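Local coordinates for glycerol-3-phosphate dehydrogenase [NAD(+)] 1 (PDB 4FGW), which catalyses the NAD-dependent interconversion of dihydroxyacetone phosphate and glycerol 3-phosphate, driving the glycerol production that protects yeast cells from water loss under hyperosmotic stress, at residues A[271-276]-A[300-305]; A[69-74]-A[112-117]; A[323-328]-A[339-344]. One frame throughout, in Å; residues are numbered along the deposited sequence.

How the contacts relate
Along the chain the order is contact 2, contact 1, contact 3, each closing before the next opens. Contact 2 belongs to the NAD-binding Rossmann-type domain, where helix 111-115 packs against strand 67-71. Contacts 1 and 3 lie in the helical C-terminal part and join helices 261-283 with 296-307 and 325-333 with 340-354. Their centres are about 19 Å apart, and both have side chains packed on helices 235-257 and 361-371. Contact 2 is centred about 36 Å from contact 1 and 37 Å from contact 3. In sequence the dinucleotide-binding sheet comes first, followed by the helical part that carries the proposed proton acceptor, Lys245.

Contact 1 (A[271-276]-A[300-305]); sequences VGLGEI and ADLITT
Leu302 reaches from helix 296-307 into the surface of helix 261-283, where Leu273 and Ile276 receive it. Its CB is aimed at the facing helix, and with CG anti to the backbone N (chi1 -178°) the chain runs straight out, so that CB and CG serve as the stalk and the two methyls do the touching. On one branch, CD2 lies 3.8 Å from Leu273 CB and 4.0 Å from the backbone N of Leu273, resting at the root of that side chain. On the other, CD1 meets Ile276 CD1 at 4.0 Å, the two chains overlapping side by side while pointing opposite ways. A forked leucine suits this place because it can press on two residues at once, three apart on the facing helix. Gly272 also fits: a CB built on it would point at the other helix and stand 4.5 Å from Leu302 CD1, so the bare glycine keeps that surface low. Ile276 continues the apolar layer onto Cys241 and Leu244 of helix 235-257, while Leu273 packs on Tyr293 of the second subunit.

The polar residues lie beside this apolar seam. Thr305 OG1 donates to Asp301 O at 2.7 Å, tilted 25° from the carbonyl plane, while Thr305 N reaches the same oxygen from the opposite face. That hydroxyl also bonds Lys245 NZ, and Asp301 OD2 forms a salt bridge with Lys152, a probable substrate-binding residue. The Leu302 side chain itself comes within about 4 Å of Lys245, assigned by similarity as the proton acceptor. Such apolar helix-to-helix packing beside the probable proton acceptor is in keeping with the all-helical C-terminal domain of NAD-dependent glycerol-3-phosphate dehydrogenases, related to that of 6-phosphogluconate dehydrogenase.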
loop_
_atom_site.group_PDB
_atom_site.type_symbol
_atom_site.label_atom_id
_atom_site.label_comp_id
_atom_site.label_asym_id
_atom_site.label_seq_id
_atom_site.Cartn_x
_atom_site.Cartn_y
_atom_site.Cartn_z
ATOM N N VAL A 271 4.528 -6.912 -4.477
ATOM C CA VAL A 271 5.283 -8.159 -4.418
ATOM C C VAL A 271 5.867 -8.322 -3.005
ATOM O O VAL A 271 5.757 -9.403 -2.419
ATOM C CB VAL A 271 6.337 -8.257 -5.564
ATOM C CG1 VAL A 271 7.311 -9.416 -5.349
ATOM C CG2 VAL A 271 5.660 -8.383 -6.926
ATOM N N GLY A 272 6.425 -7.237 -2.474
ATOM C CA GLY A 272 7.006 -7.159 -1.138
ATOM C C GLY A 272 6.021 -7.485 -0.039
ATOM O O GLY A 272 6.315 -8.334 0.803
ATOM N N LEU A 273 4.819 -6.867 -0.080
ATOM C CA LEU A 273 3.737 -7.164 0.870
ATOM C C LEU A 273 3.410 -8.662 0.867
ATOM O O LEU A 273 3.297 -9.251 1.939
ATOM C CB LEU A 273 2.467 -6.320 0.603
ATOM C CG LEU A 273 1.310 -6.464 1.622
ATOM C CD1 LEU A 273 1.710 -5.975 3.028
ATOM C CD2 LEU A 273 0.071 -5.759 1.134
ATOM N N GLY A 274 3.323 -9.261 -0.325
ATOM C CA GLY A 274 3.060 -10.690 -0.490
ATOM C C GLY A 274 4.132 -11.545 0.156
ATOM O O GLY A 274 3.819 -12.549 0.798
ATOM N N GLU A 275 5.406 -11.119 0.038
ATOM C CA GLU A 275 6.546 -11.824 0.622
ATOM C C GLU A 275 6.621 -11.696 2.141
ATOM O O GLU A 275 7.028 -12.640 2.799
ATOM C CB GLU A 275 7.855 -11.463 -0.081
ATOM C CG GLU A 275 7.969 -12.175 -1.415
ATOM C CD GLU A 275 9.280 -12.062 -2.157
ATOM O OE1 GLU A 275 9.267 -12.254 -3.394
ATOM O OE2 GLU A 275 10.320 -11.802 -1.510
ATOM N N ILE A 276 6.166 -10.558 2.694
ATOM C CA ILE A 276 6.079 -10.306 4.138
ATOM C C ILE A 276 4.995 -11.230 4.730
ATOM O O ILE A 276 5.234 -11.861 5.755
ATOM C CB ILE A 276 5.833 -8.794 4.443
ATOM C CG1 ILE A 276 7.049 -7.936 3.978
ATOM C CG2 ILE A 276 5.541 -8.571 5.941
ATOM C CD1 ILE A 276 6.868 -6.381 4.015
ATOM N N ALA A 300 0.653 0.168 5.841
ATOM C CA ALA A 300 0.954 1.596 6.038
ATOM C C ALA A 300 2.451 1.825 6.303
ATOM O O ALA A 300 3.055 2.715 5.690
ATOM C CB ALA A 300 0.111 2.172 7.170
ATOM N N ASP A 301 3.064 0.974 7.147
ATOM C CA ASP A 301 4.488 1.097 7.429
ATOM C C ASP A 301 5.338 0.810 6.201
ATOM O O ASP A 301 6.346 1.485 5.978
ATOM C CB ASP A 301 4.910 0.271 8.645
ATOM C CG ASP A 301 6.091 0.870 9.380
ATOM O OD1 ASP A 301 6.509 1.983 9.020
ATOM O OD2 ASP A 301 6.597 0.223 10.313
ATOM N N LEU A 302 4.889 -0.144 5.371
ATOM C CA LEU A 302 5.537 -0.467 4.102
ATOM C C LEU A 302 5.465 0.749 3.146
ATOM O O LEU A 302 6.483 1.146 2.584
ATOM C CB LEU A 302 4.864 -1.701 3.472
ATOM C CG LEU A 302 5.448 -2.203 2.144
ATOM C CD1 LEU A 302 6.857 -2.779 2.340
ATOM C CD2 LEU A 302 4.538 -3.225 1.501
ATOM N N ILE A 303 4.259 1.338 2.986
ATOM C CA ILE A 303 4.024 2.496 2.123
ATOM C C ILE A 303 4.934 3.674 2.493
ATOM O O ILE A 303 5.654 4.168 1.629
ATOM C CB ILE A 303 2.509 2.880 2.043
ATOM C CG1 ILE A 303 1.713 1.784 1.299
ATOM C CG2 ILE A 303 2.312 4.262 1.359
ATOM C CD1 ILE A 303 0.151 1.873 1.430
ATOM N N THR A 304 4.927 4.094 3.763
ATOM C CA THR A 304 5.755 5.214 4.223
ATOM C C THR A 304 7.255 5.008 4.011
ATOM O O THR A 304 7.946 5.944 3.599
ATOM C CB THR A 304 5.357 5.682 5.634
ATOM O OG1 THR A 304 5.895 6.990 5.843
ATOM C CG2 THR A 304 5.827 4.733 6.759
ATOM N N THR A 305 7.741 3.781 4.275
ATOM C CA THR A 305 9.144 3.392 4.146
ATOM C C THR A 305 9.587 3.428 2.685
ATOM O O THR A 305 10.659 3.944 2.380
ATOM C CB THR A 305 9.379 2.041 4.835
ATOM O OG1 THR A 305 8.910 2.128 6.184
ATOM C CG2 THR A 305 10.844 1.626 4.826
#

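Contact 2 (A[69-74]-A[112-117]); sequences QMWVFE and IDSVKD
Ser114 is pressed against Gln69 and Trp71, two residues of strand 67-71 whose CB atoms point toward helix 111-115. The tight spot is the aliphatic part of Gln69: its CG lies 3.7 Å from Ser114 CA and 3.8 Å from Ser114 CB. A bend at chi2 (79°) turns the amide aside from that meeting, and its OE1 accepts from Asn108 ND2. Ser114 OG approaches Trp71 CB to 3.9 Å, obliquely to the indole. A small serine suits a place where the backbones close to 5.7 Å between Gln69 CA and Ser114 CA, and the wide tryptophan fills the space beside it, packing on Ile40 and Ile133.

Outward from there the contact falls away to solvent: Asp113, Lys116 and Asp117 are exposed, and Asp113 OD1 comes no nearer than 5.2 Å to Gln69 OE1.

The meeting of Ser114 with Gln69 and Trp71 is therefore van der Waals in kind, while its polar groups are satisfied to the side, Ser114 OG by Leu111 O and Trp71 NE1 by Pro109 O. Neighbouring strands supply polar ties between helix and Rossmann-type sheet: Thr38 OG1 with Ser114 O, and Asn108 ND2 with Asp113 OD1.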
loop_
_atom_site.group_PDB
_atom_site.type_symbol
_atom_site.label_atom_id
_atom_site.label_comp_id
_atom_site.label_asym_id
_atom_site.label_seq_id
_atom_site.Cartn_x
_atom_site.Cartn_y
_atom_site.Cartn_z
ATOM N N GLN A 69 6.539 6.955 35.295
ATOM C CA GLN A 69 7.984 6.941 35.499
ATOM C C GLN A 69 8.701 6.621 34.181
ATOM O O GLN A 69 8.232 5.787 33.406
ATOM C CB GLN A 69 8.356 5.917 36.572
ATOM C CG GLN A 69 9.558 6.334 37.419
ATOM C CD GLN A 69 9.281 7.338 38.525
ATOM O OE1 GLN A 69 10.204 7.960 39.059
ATOM N NE2 GLN A 69 8.023 7.511 38.917
ATOM N N MET A 70 9.816 7.307 33.914
ATOM C CA MET A 70 10.610 7.069 32.716
ATOM C C MET A 70 12.059 6.849 33.106
ATOM O O MET A 70 12.683 7.753 33.669
ATOM C CB MET A 70 10.475 8.214 31.698
ATOM C CG MET A 70 11.290 7.985 30.427
ATOM S SD MET A 70 11.138 9.266 29.168
ATOM C CE MET A 70 11.943 10.633 29.966
ATOM N N TRP A 71 12.596 5.646 32.815
ATOM C CA TRP A 71 13.989 5.358 33.121
ATOM C C TRP A 71 14.914 6.089 32.156
ATOM O O TRP A 71 14.881 5.849 30.947
ATOM C CB TRP A 71 14.310 3.854 33.188
ATOM C CG TRP A 71 15.773 3.606 33.440
ATOM C CD1 TRP A 71 16.462 3.878 34.587
ATOM C CD2 TRP A 71 16.751 3.192 32.475
ATOM N NE1 TRP A 71 17.797 3.595 34.416
ATOM C CE2 TRP A 71 18.005 3.176 33.128
ATOM C CE3 TRP A 71 16.686 2.812 31.121
ATOM C CZ2 TRP A 71 19.183 2.790 32.478
ATOM C CZ3 TRP A 71 17.853 2.427 30.479
ATOM C CH2 TRP A 71 19.083 2.413 31.156
ATOM N N VAL A 72 15.734 6.986 32.713
ATOM C CA VAL A 72 16.711 7.779 31.971
ATOM C C VAL A 72 18.112 7.361 32.418
ATOM O O VAL A 72 18.415 7.445 33.607
ATOM C CB VAL A 72 16.489 9.310 32.160
ATOM C CG1 VAL A 72 17.437 10.124 31.280
ATOM C CG2 VAL A 72 15.036 9.710 31.902
ATOM N N PHE A 73 18.957 6.903 31.469
ATOM C CA PHE A 73 20.345 6.550 31.761
ATOM C C PHE A 73 21.029 7.891 32.040
ATOM O O PHE A 73 21.093 8.738 31.146
ATOM C CB PHE A 73 21.008 5.802 30.582
ATOM C CG PHE A 73 22.442 5.392 30.846
ATOM C CD1 PHE A 73 22.734 4.188 31.475
ATOM C CD2 PHE A 73 23.500 6.221 30.484
ATOM C CE1 PHE A 73 24.059 3.821 31.736
ATOM C CE2 PHE A 73 24.823 5.854 30.749
ATOM C CZ PHE A 73 25.094 4.656 31.371
ATOM N N GLU A 74 21.434 8.112 33.301
ATOM C CA GLU A 74 22.026 9.367 33.760
ATOM C C GLU A 74 23.207 9.882 32.942
ATOM O O GLU A 74 24.184 9.167 32.709
ATOM C CB GLU A 74 22.330 9.343 35.269
ATOM C CG GLU A 74 22.453 10.719 35.909
ATOM C CD GLU A 74 21.178 11.539 35.958
ATOM O OE1 GLU A 74 20.452 11.449 36.975
ATOM O OE2 GLU A 74 20.910 12.283 34.987
ATOM N N ILE A 112 15.718 0.080 38.831
ATOM C CA ILE A 112 14.902 -0.629 39.788
ATOM C C ILE A 112 13.889 0.266 40.472
ATOM O O ILE A 112 12.796 -0.160 40.776
ATOM C CB ILE A 112 15.776 -1.315 40.826
ATOM C CG1 ILE A 112 16.885 -2.049 40.110
ATOM C CG2 ILE A 112 14.974 -2.304 41.633
ATOM C CD1 ILE A 112 16.695 -1.995 38.666
ATOM N N ASP A 113 14.241 1.513 40.710
ATOM C CA ASP A 113 13.309 2.398 41.384
ATOM C C ASP A 113 12.113 2.717 40.493
ATOM O O ASP A 113 10.997 2.894 40.966
ATOM C CB ASP A 113 13.997 3.690 41.832
ATOM C CG ASP A 113 13.089 4.573 42.658
ATOM O OD1 ASP A 113 13.248 5.798 42.640
ATOM O OD2 ASP A 113 12.202 4.048 43.330
ATOM N N SER A 114 12.364 2.796 39.194
ATOM C CA SER A 114 11.332 3.137 38.209
ATOM C C SER A 114 10.308 1.997 38.085
ATOM O O SER A 114 9.133 2.244 37.816
ATOM C CB SER A 114 11.966 3.439 36.854
ATOM O OG SER A 114 12.590 2.295 36.298
ATOM N N VAL A 115 10.769 0.759 38.318
ATOM C CA VAL A 115 9.998 -0.482 38.257
ATOM C C VAL A 115 9.290 -0.816 39.607
ATOM O O VAL A 115 8.425 -1.696 39.635
ATOM C CB VAL A 115 10.910 -1.605 37.662
ATOM C CG1 VAL A 115 10.586 -3.008 38.182
ATOM C CG2 VAL A 115 10.891 -1.566 36.134
ATOM N N LYS A 116 9.559 0.010 40.613
ATOM C CA LYS A 116 8.980 -0.097 41.945
ATOM C C LYS A 116 7.525 -0.434 41.877
ATOM O O LYS A 116 6.702 0.417 41.625
ATOM C CB LYS A 116 9.143 1.212 42.701
ATOM C CG LYS A 116 9.514 1.044 44.167
ATOM C CD LYS A 116 8.370 0.435 44.973
ATOM C CE LYS A 116 8.435 0.789 46.462
ATOM N NZ LYS A 116 7.443 1.831 46.870
ATOM N N ASP A 117 7.213 -1.690 42.135
ATOM C CA ASP A 117 5.908 -2.228 41.807
ATOM C C ASP A 117 5.166 -1.374 40.793
ATOM O O ASP A 117 4.599 -0.328 41.072
ATOM C CB ASP A 117 5.060 -2.624 43.022
ATOM C CG ASP A 117 4.777 -4.117 43.048
ATOM O OD1 ASP A 117 3.725 -4.542 42.530
ATOM O OD2 ASP A 117 5.629 -4.871 43.553
#

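Contact 3 (A[323-328]-A[339-344]); sequences KDAWEC and QGLITC
Leu341 lays its CD2 methyl over one face of the Trp326 indole, a CH-pi contact 4.3 Å from CD2 to the centroid of the five-membered ring and 21° off the ring normal. Here, in the helical C-terminal domain of the enzyme, the first turns of helices 325-333 and 340-354 meet. The same methyl lies 3.7 Å from Ala325 CB, and since that CB sits over the same indole face as CD2, Leu341 fits into the corner between the alanine and the ring. Leu341 CG follows at 3.9 Å from Ala325 CB, so both the fork and a tip of the leucine bear on it.

Each residue type suits its place. Alanine, with CB alone, lets the larger leucine come close. Tryptophan offers a broad apolar face, although the residue as a whole is exposed. The CG of Trp326, anti to its carbonyl carbon (chi1 -56°), carries the indole back toward the other helix. There Trp326 NE1 is 4.0 Å from Leu341 CD2. Tyr371 of helix 361-371 meets the indole edge-to-face, and its OH bonds Leu341 O, tying the leucine's backbone to the ring that flanks its partner. Replacing Leu341 by an alanine would probably open a gap beside Ala325 and strip the methyl from the indole face, giving Trp326 more freedom to turn.

Leu341 also packs on Leu250 of helix 235-257, and its neighbour Gly340 donates its N-H to OD1 of Asn311, a probable substrate-binding residue. Gln339, likely to bind NAD(+), comes just before Gly340 in the chain. The backbone O of Gln339 takes two N-H groups, from Ile342 N at 2.8 Å and from Thr343 N at 3.2 Å.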
loop_
_atom_site.group_PDB
_atom_site.type_symbol
_atom_site.label_atom_id
_atom_site.label_comp_id
_atom_site.label_asym_id
_atom_site.label_seq_id
_atom_site.Cartn_x
_atom_site.Cartn_y
_atom_site.Cartn_z
ATOM N N LYS A 323 27.536 2.930 -7.539
ATOM C CA LYS A 323 28.464 2.651 -6.469
ATOM C C LYS A 323 27.831 1.579 -5.663
ATOM O O LYS A 323 26.685 1.270 -5.867
ATOM C CB LYS A 323 28.682 3.872 -5.591
ATOM C CG LYS A 323 29.186 5.078 -6.320
ATOM C CD LYS A 323 28.869 6.333 -5.560
ATOM C CE LYS A 323 29.461 7.518 -6.253
ATOM N NZ LYS A 323 30.261 7.051 -7.399
ATOM N N ASP A 324 28.564 1.000 -4.740
ATOM C CA ASP A 324 27.975 -0.040 -3.946
ATOM C C ASP A 324 27.141 0.610 -2.864
ATOM O O ASP A 324 27.179 1.814 -2.669
ATOM C CB ASP A 324 29.056 -0.927 -3.336
ATOM C CG ASP A 324 29.736 -1.790 -4.360
ATOM O OD1 ASP A 324 29.196 -1.916 -5.472
ATOM O OD2 ASP A 324 30.807 -2.346 -4.056
ATOM N N ALA A 325 26.389 -0.205 -2.157
ATOM C CA ALA A 325 25.569 0.275 -1.083
ATOM C C ALA A 325 26.317 1.211 -0.163
ATOM O O ALA A 325 25.988 2.386 -0.046
ATOM C CB ALA A 325 25.053 -0.892 -0.303
ATOM N N TRP A 326 27.322 0.666 0.504
ATOM C CA TRP A 326 27.996 1.334 1.603
ATOM C C TRP A 326 28.680 2.622 1.232
ATOM O O TRP A 326 28.800 3.542 2.016
ATOM C CB TRP A 326 28.953 0.361 2.218
ATOM C CG TRP A 326 28.263 -0.859 2.649
ATOM C CD1 TRP A 326 27.725 -1.098 3.862
ATOM C CD2 TRP A 326 28.029 -2.017 1.871
ATOM N NE1 TRP A 326 27.170 -2.345 3.900
ATOM C CE2 TRP A 326 27.351 -2.934 2.683
ATOM C CE3 TRP A 326 28.331 -2.376 0.568
ATOM C CZ2 TRP A 326 26.969 -4.171 2.237
ATOM C CZ3 TRP A 326 27.954 -3.610 0.128
ATOM C CH2 TRP A 326 27.279 -4.494 0.956
ATOM N N GLU A 327 29.097 2.674 -0.002
ATOM C CA GLU A 327 29.645 3.886 -0.602
ATOM C C GLU A 327 28.514 4.926 -0.644
ATOM O O GLU A 327 28.746 6.099 -0.348
ATOM C CB GLU A 327 30.158 3.582 -2.019
ATOM C CG GLU A 327 31.112 4.626 -2.581
ATOM C CD GLU A 327 31.952 4.217 -3.781
ATOM O OE1 GLU A 327 32.890 4.973 -4.126
ATOM O OE2 GLU A 327 31.686 3.144 -4.371
ATOM N N CYS A 328 27.283 4.474 -0.975
ATOM C CA CYS A 328 26.074 5.298 -1.022
ATOM C C CYS A 328 25.563 5.639 0.390
ATOM O O CYS A 328 25.062 6.742 0.606
ATOM C CB CYS A 328 24.997 4.628 -1.870
ATOM S SG CYS A 328 25.405 4.522 -3.633
ATOM N N GLN A 339 19.220 -0.045 7.556
ATOM C CA GLN A 339 19.113 -1.375 8.151
ATOM C C GLN A 339 18.887 -2.477 7.120
ATOM O O GLN A 339 19.482 -3.552 7.204
ATOM C CB GLN A 339 17.995 -1.401 9.198
ATOM C CG GLN A 339 18.414 -1.982 10.539
ATOM C CD GLN A 339 19.095 -3.329 10.404
ATOM O OE1 GLN A 339 18.436 -4.367 10.335
ATOM N NE2 GLN A 339 20.423 -3.320 10.364
ATOM N N GLY A 340 18.021 -2.201 6.154
ATOM C CA GLY A 340 17.642 -3.181 5.134
ATOM C C GLY A 340 18.810 -3.892 4.470
ATOM O O GLY A 340 18.656 -5.019 3.989
ATOM N N LEU A 341 19.990 -3.233 4.436
ATOM C CA LEU A 341 21.245 -3.759 3.887
ATOM C C LEU A 341 21.678 -5.009 4.663
ATOM O O LEU A 341 22.099 -5.990 4.054
ATOM C CB LEU A 341 22.337 -2.675 3.980
ATOM C CG LEU A 341 22.760 -1.927 2.708
ATOM C CD1 LEU A 341 21.585 -1.446 1.902
ATOM C CD2 LEU A 341 23.603 -0.726 3.062
ATOM N N ILE A 342 21.539 -4.977 6.002
ATOM C CA ILE A 342 21.875 -6.091 6.888
ATOM C C ILE A 342 20.757 -7.146 6.833
ATOM O O ILE A 342 21.044 -8.333 6.687
ATOM C CB ILE A 342 22.181 -5.583 8.332
ATOM C CG1 ILE A 342 23.468 -4.727 8.361
ATOM C CG2 ILE A 342 22.292 -6.724 9.339
ATOM C CD1 ILE A 342 23.263 -3.294 8.849
ATOM N N THR A 343 19.491 -6.703 6.926
ATOM C CA THR A 343 18.305 -7.561 6.918
ATOM C C THR A 343 18.217 -8.483 5.702
ATOM O O THR A 343 17.966 -9.675 5.890
ATOM C CB THR A 343 17.033 -6.761 7.214
ATOM O OG1 THR A 343 17.285 -5.917 8.336
ATOM C CG2 THR A 343 15.832 -7.656 7.517
ATOM N N CYS A 344 18.475 -7.961 4.476
ATOM C CA CYS A 344 18.437 -8.790 3.264
ATOM C C CYS A 344 19.456 -9.942 3.289
ATOM O O CYS A 344 19.171 -11.008 2.740
ATOM C CB CYS A 344 18.514 -7.962 1.980
ATOM S SG CYS A 344 20.153 -7.301 1.597
#